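Local atomic coordinates of FBP protein (Leishmania major, PDB entry 5OEZ), a protein that probably catalyses the magnesium-dependent hydrolysis of fructose 1,6-bisphosphate to fructose 6-phosphate and phosphate, a step of carbohydrate biosynthesis, as a homotetramer. Residues S123-D127 against A128-V132; Y232-Y235 against L236-K240. One frame throughout, in Å; residues are numbered along the deposited sequence.

Contact 1 (S123-D127 against A128-V132); sequences SSNID and ANVSV
Van der Waals packing brings Val130 and Val132 against the side chains of Asn125 and Ile126, just beyond the 3-10 residues Ser123 to Ile126, where the chain doubles back. Methyl CG1 of Val130 sits tightly on the base of the asparagine, 3.3 Å from Asn125 CB and equally near Asn125 CG, so the start of the amide is covered by a hydrocarbon. Rotation of Val130 to a chi1 of 82°, with CG1 between backbone N and carbonyl carbon, turns this methyl onto the Asn125 side chain. Further along, the apolar side chains of Ile126 and Val132 meet at about a right angle: Ile126 CD1 ends among both valine methyls, 3.6 Å from Val132 CG2 and 3.7 Å from Val132 CG1. Ile46 of helix 27-47 packs on the same pair. The segment is the connection from strand 113-121 to the antiparallel strand 132-140 in the large mixed sheet, and it directly follows Asp121 and Gly122, which bind fructose 6-phosphate in another structure of this protein. Backbone hydrogen bonds form a Schellman motif: Asn129 N reaches Ile126 O at 3.0 Å, Val130 N makes a weak 6→1 bond to Asn125 O at 3.4 Å, and Asn129 has positive phi (59°). Asn125 O also receives a weak bond from Ala128 N at 3.1 Å. Asn129 ND2 donates to Ala176 O of a neighbouring subunit, while Asn125 ND2 bonds weakly to Gly250 O of its own chain.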
loop_
_atom_site.group_PDB
_atom_site.type_symbol
_atom_site.label_atom_id
_atom_site.label_comp_id
_atom_site.label_asym_id
_atom_site.label_seq_id
_atom_site.Cartn_x
_atom_site.Cartn_y
_atom_site.Cartn_z
ATOM N N SER C 123 22.867 -6.290 6.176
ATOM C CA SER C 123 22.108 -6.836 5.039
ATOM C C SER C 123 21.746 -8.325 5.131
ATOM O O SER C 123 20.695 -8.731 4.620
ATOM C CB SER C 123 22.867 -6.594 3.738
ATOM O OG SER C 123 22.059 -6.921 2.622
ATOM N N SER C 124 22.615 -9.122 5.764
ATOM C CA SER C 124 22.361 -10.550 6.002
ATOM C C SER C 124 21.057 -10.786 6.775
ATOM O O SER C 124 20.331 -11.753 6.509
ATOM C CB SER C 124 23.530 -11.179 6.770
ATOM O OG SER C 124 23.739 -10.530 8.016
ATOM N N ASN C 125 20.759 -9.871 7.703
ATOM C CA ASN C 125 19.564 -9.938 8.561
ATOM C C ASN C 125 18.223 -10.039 7.859
ATOM O O ASN C 125 17.251 -10.453 8.487
ATOM C CB ASN C 125 19.486 -8.705 9.460
ATOM C CG ASN C 125 20.516 -8.712 10.567
ATOM O OD1 ASN C 125 21.087 -9.743 10.903
ATOM N ND2 ASN C 125 20.724 -7.560 11.169
ATOM N N ILE C 126 18.159 -9.609 6.599
ATOM C CA ILE C 126 16.914 -9.599 5.830
ATOM C C ILE C 126 16.242 -10.975 5.833
ATOM O O ILE C 126 15.019 -11.061 5.954
ATOM C CB ILE C 126 17.158 -9.161 4.353
ATOM C CG1 ILE C 126 17.608 -7.704 4.240
ATOM C CG2 ILE C 126 15.935 -9.402 3.474
ATOM C CD1 ILE C 126 16.572 -6.681 4.633
ATOM N N ASP C 127 17.036 -12.035 5.693
ATOM C CA ASP C 127 16.500 -13.401 5.618
ATOM C C ASP C 127 15.687 -13.818 6.854
ATOM O O ASP C 127 14.700 -14.549 6.732
ATOM C CB ASP C 127 17.632 -14.408 5.364
ATOM C CG ASP C 127 18.228 -14.291 3.963
ATOM O OD1 ASP C 127 17.736 -13.472 3.146
ATOM O OD2 ASP C 127 19.198 -15.028 3.674
ATOM N N ALA C 128 16.097 -13.335 8.022
ATOM C CA ALA C 128 15.422 -13.606 9.290
ATOM C C ALA C 128 14.477 -12.479 9.710
ATOM O O ALA C 128 14.020 -12.461 10.857
ATOM C CB ALA C 128 16.460 -13.830 10.382
ATOM N N ASN C 129 14.188 -11.541 8.802
ATOM C CA ASN C 129 13.213 -10.478 9.056
ATOM C C ASN C 129 13.540 -9.587 10.268
ATOM O O ASN C 129 12.637 -9.122 10.951
ATOM C CB ASN C 129 11.805 -11.101 9.216
ATOM C CG ASN C 129 10.683 -10.108 8.975
ATOM O OD1 ASN C 129 10.904 -9.004 8.477
ATOM N ND2 ASN C 129 9.460 -10.505 9.331
ATOM N N VAL C 130 14.818 -9.345 10.518
ATOM C CA VAL C 130 15.207 -8.379 11.554
ATOM C C VAL C 130 15.590 -7.040 10.902
ATOM O O VAL C 130 15.897 -6.974 9.706
ATOM C CB VAL C 130 16.204 -8.914 12.613
ATOM C CG1 VAL C 130 17.658 -8.885 12.172
ATOM C CG2 VAL C 130 16.059 -8.137 13.922
ATOM N N SER C 131 15.450 -5.973 11.677
ATOM C CA SER C 131 15.830 -4.619 11.302
ATOM C C SER C 131 17.073 -4.551 10.424
ATOM O O SER C 131 18.071 -5.225 10.701
ATOM C CB SER C 131 16.172 -3.830 12.576
ATOM O OG SER C 131 15.035 -3.446 13.340
ATOM N N VAL C 132 17.011 -3.725 9.379
ATOM C CA VAL C 132 18.202 -3.244 8.689
ATOM C C VAL C 132 18.122 -1.720 8.617
ATOM O O VAL C 132 17.135 -1.146 9.054
ATOM C CB VAL C 132 18.369 -3.887 7.305
ATOM C CG1 VAL C 132 18.582 -5.375 7.457
ATOM C CG2 VAL C 132 17.169 -3.632 6.412
#

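Contact 2 (Y232-Y235 against L236-K240); sequences YIDY and LKMNK
A local contact along the last turns of helix 227-238, with the helix C-terminus closed by Asn239, joins Tyr232 to Tyr235 with Leu236 to Asn239. Successive i to i+4 bonds run from Leu236 N to Tyr232 O (3.1 Å) and from Lys237 N to Ile233 O. At the end, Tyr235 O is gripped by the backbone N and the side-chain ND2 of Asn239, both at 2.9 Å. The backbone N lies in the carbonyl plane, whereas ND2 is tilted 27° from it; a weak bond from Met238 N adds to the same oxygen. The helix is the crossover of a beta-alpha-beta unit between the parallel strands 214-216 and 245-246. Two CH-pi contacts line its flank. Asn239 CB stands over one face of the Tyr235 ring, 3.6 Å from the centroid, and the amide stacks at 22° to the ring. Placing CG between backbone N and carbonyl carbon (chi1 79°) lets this amide reach back to the carbonyl, while OD1 bonds Thr241 and Thr242. Leu236 CG lies more loosely over a face of Tyr232, 4.2 Å from the ring centroid, and Leu236 CD2 comes within 3.6 Å of Tyr232 CE1. On another flank, Met238 bends at its thioether, bringing Met238 CE to 3.6 Å from Asp234 CB. Lys237 NZ forms salt bridges with Glu219 of its own chain and Glu219 of a neighbouring subunit.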
loop_
_atom_site.group_PDB
_atom_site.type_symbol
_atom_site.label_atom_id
_atom_site.label_comp_id
_atom_site.label_asym_id
_atom_site.label_seq_id
_atom_site.Cartn_x
_atom_site.Cartn_y
_atom_site.Cartn_z
ATOM N N TYR C 232 34.067 -4.386 33.022
ATOM C CA TYR C 232 32.885 -3.541 32.917
ATOM C C TYR C 232 31.638 -4.387 32.704
ATOM O O TYR C 232 30.624 -4.204 33.380
ATOM C CB TYR C 232 33.052 -2.525 31.779
ATOM C CG TYR C 232 31.768 -1.844 31.328
ATOM C CD1 TYR C 232 31.062 -1.017 32.185
ATOM C CD2 TYR C 232 31.268 -2.023 30.040
ATOM C CE1 TYR C 232 29.910 -0.384 31.773
ATOM C CE2 TYR C 232 30.101 -1.407 29.624
ATOM C CZ TYR C 232 29.427 -0.585 30.490
ATOM O OH TYR C 232 28.271 0.063 30.075
ATOM N N ILE C 233 31.728 -5.329 31.775
ATOM C CA ILE C 233 30.597 -6.198 31.483
ATOM C C ILE C 233 30.267 -7.077 32.698
ATOM O O ILE C 233 29.095 -7.203 33.051
ATOM C CB ILE C 233 30.800 -7.005 30.184
ATOM C CG1 ILE C 233 30.847 -6.059 28.974
ATOM C CG2 ILE C 233 29.696 -8.042 29.994
ATOM C CD1 ILE C 233 29.567 -5.275 28.688
ATOM N N ASP C 234 31.287 -7.627 33.357
ATOM C CA ASP C 234 31.067 -8.419 34.573
ATOM C C ASP C 234 30.360 -7.597 35.664
ATOM O O ASP C 234 29.486 -8.106 36.366
ATOM C CB ASP C 234 32.382 -9.008 35.099
ATOM C CG ASP C 234 32.963 -10.106 34.187
ATOM O OD1 ASP C 234 32.359 -10.462 33.148
ATOM O OD2 ASP C 234 34.066 -10.613 34.509
ATOM N N TYR C 235 30.723 -6.324 35.775
ATOM C CA TYR C 235 30.114 -5.434 36.749
ATOM C C TYR C 235 28.617 -5.219 36.453
ATOM O O TYR C 235 27.807 -5.344 37.353
ATOM C CB TYR C 235 30.843 -4.089 36.779
ATOM C CG TYR C 235 30.212 -3.094 37.727
ATOM C CD1 TYR C 235 30.509 -3.116 39.092
ATOM C CD2 TYR C 235 29.301 -2.123 37.260
ATOM C CE1 TYR C 235 29.930 -2.191 39.965
ATOM C CE2 TYR C 235 28.701 -1.210 38.131
ATOM C CZ TYR C 235 29.015 -1.251 39.475
ATOM O OH TYR C 235 28.431 -0.367 40.342
ATOM N N LEU C 236 28.274 -4.902 35.203
ATOM C CA LEU C 236 26.871 -4.780 34.790
ATOM C C LEU C 236 26.026 -5.998 35.201
ATOM O O LEU C 236 24.914 -5.838 35.687
ATOM C CB LEU C 236 26.737 -4.578 33.283
ATOM C CG LEU C 236 27.374 -3.360 32.630
ATOM C CD1 LEU C 236 26.895 -3.265 31.190
ATOM C CD2 LEU C 236 27.085 -2.055 33.368
ATOM N N LYS C 237 26.585 -7.189 35.073
ATOM C CA LYS C 237 25.885 -8.413 35.464
ATOM C C LYS C 237 25.872 -8.752 36.947
ATOM O O LYS C 237 24.959 -9.437 37.408
ATOM C CB LYS C 237 26.544 -9.589 34.795
ATOM C CG LYS C 237 26.570 -9.522 33.293
ATOM C CD LYS C 237 27.186 -10.815 32.837
ATOM C CE LYS C 237 27.395 -10.817 31.353
ATOM N NZ LYS C 237 27.693 -12.208 30.965
ATOM N N MET C 238 26.914 -8.375 37.679
ATOM C CA MET C 238 27.111 -8.899 39.038
ATOM C C MET C 238 27.123 -7.880 40.157
ATOM O O MET C 238 27.167 -8.269 41.309
ATOM C CB MET C 238 28.382 -9.752 39.087
ATOM C CG MET C 238 28.208 -11.120 38.427
ATOM S SD MET C 238 29.690 -12.160 38.461
ATOM C CE MET C 238 30.876 -11.179 37.545
ATOM N N ASN C 239 27.031 -6.592 39.849
ATOM C CA ASN C 239 26.965 -5.566 40.903
ATOM C C ASN C 239 25.678 -5.716 41.725
ATOM O O ASN C 239 24.669 -6.177 41.214
ATOM C CB ASN C 239 27.084 -4.139 40.319
ATOM C CG ASN C 239 25.782 -3.638 39.716
ATOM O OD1 ASN C 239 25.035 -2.925 40.377
ATOM N ND2 ASN C 239 25.504 -4.005 38.470
ATOM N N LYS C 240 25.731 -5.300 42.988
ATOM C CA LYS C 240 24.629 -5.505 43.940
ATOM C C LYS C 240 23.546 -4.439 43.867
ATOM O O LYS C 240 22.475 -4.603 44.433
ATOM C CB LYS C 240 25.167 -5.543 45.369
ATOM C CG LYS C 240 26.245 -6.588 45.600
ATOM C CD LYS C 240 25.842 -8.005 45.178
ATOM C CE LYS C 240 26.591 -9.118 45.938
ATOM N NZ LYS C 240 25.803 -10.355 46.234
#

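Following the chain from the N terminus, contact 1 comes first, closing the short connection between strands 113-121 and 132-140 within the large mixed sheet. The chain then runs along strand 132-140, through helix 150-158 and strands 167-173 to 198-203, and enters the second sheet at strand 214-216. Contact 2 follows, finishing helix 227-238 before strand 245-246. Both are local, a turn and a helix end, in series, neither nested nor crossing. The centres of contact 1 and contact 2 lie about 31 Å apart, and they do not meet. Through Asn125, contact 1 also reaches Gly250 and Ser251 ahead of helix 252-262, tying the N-terminal part to the C-terminal one. Each contact also meets a neighbouring subunit.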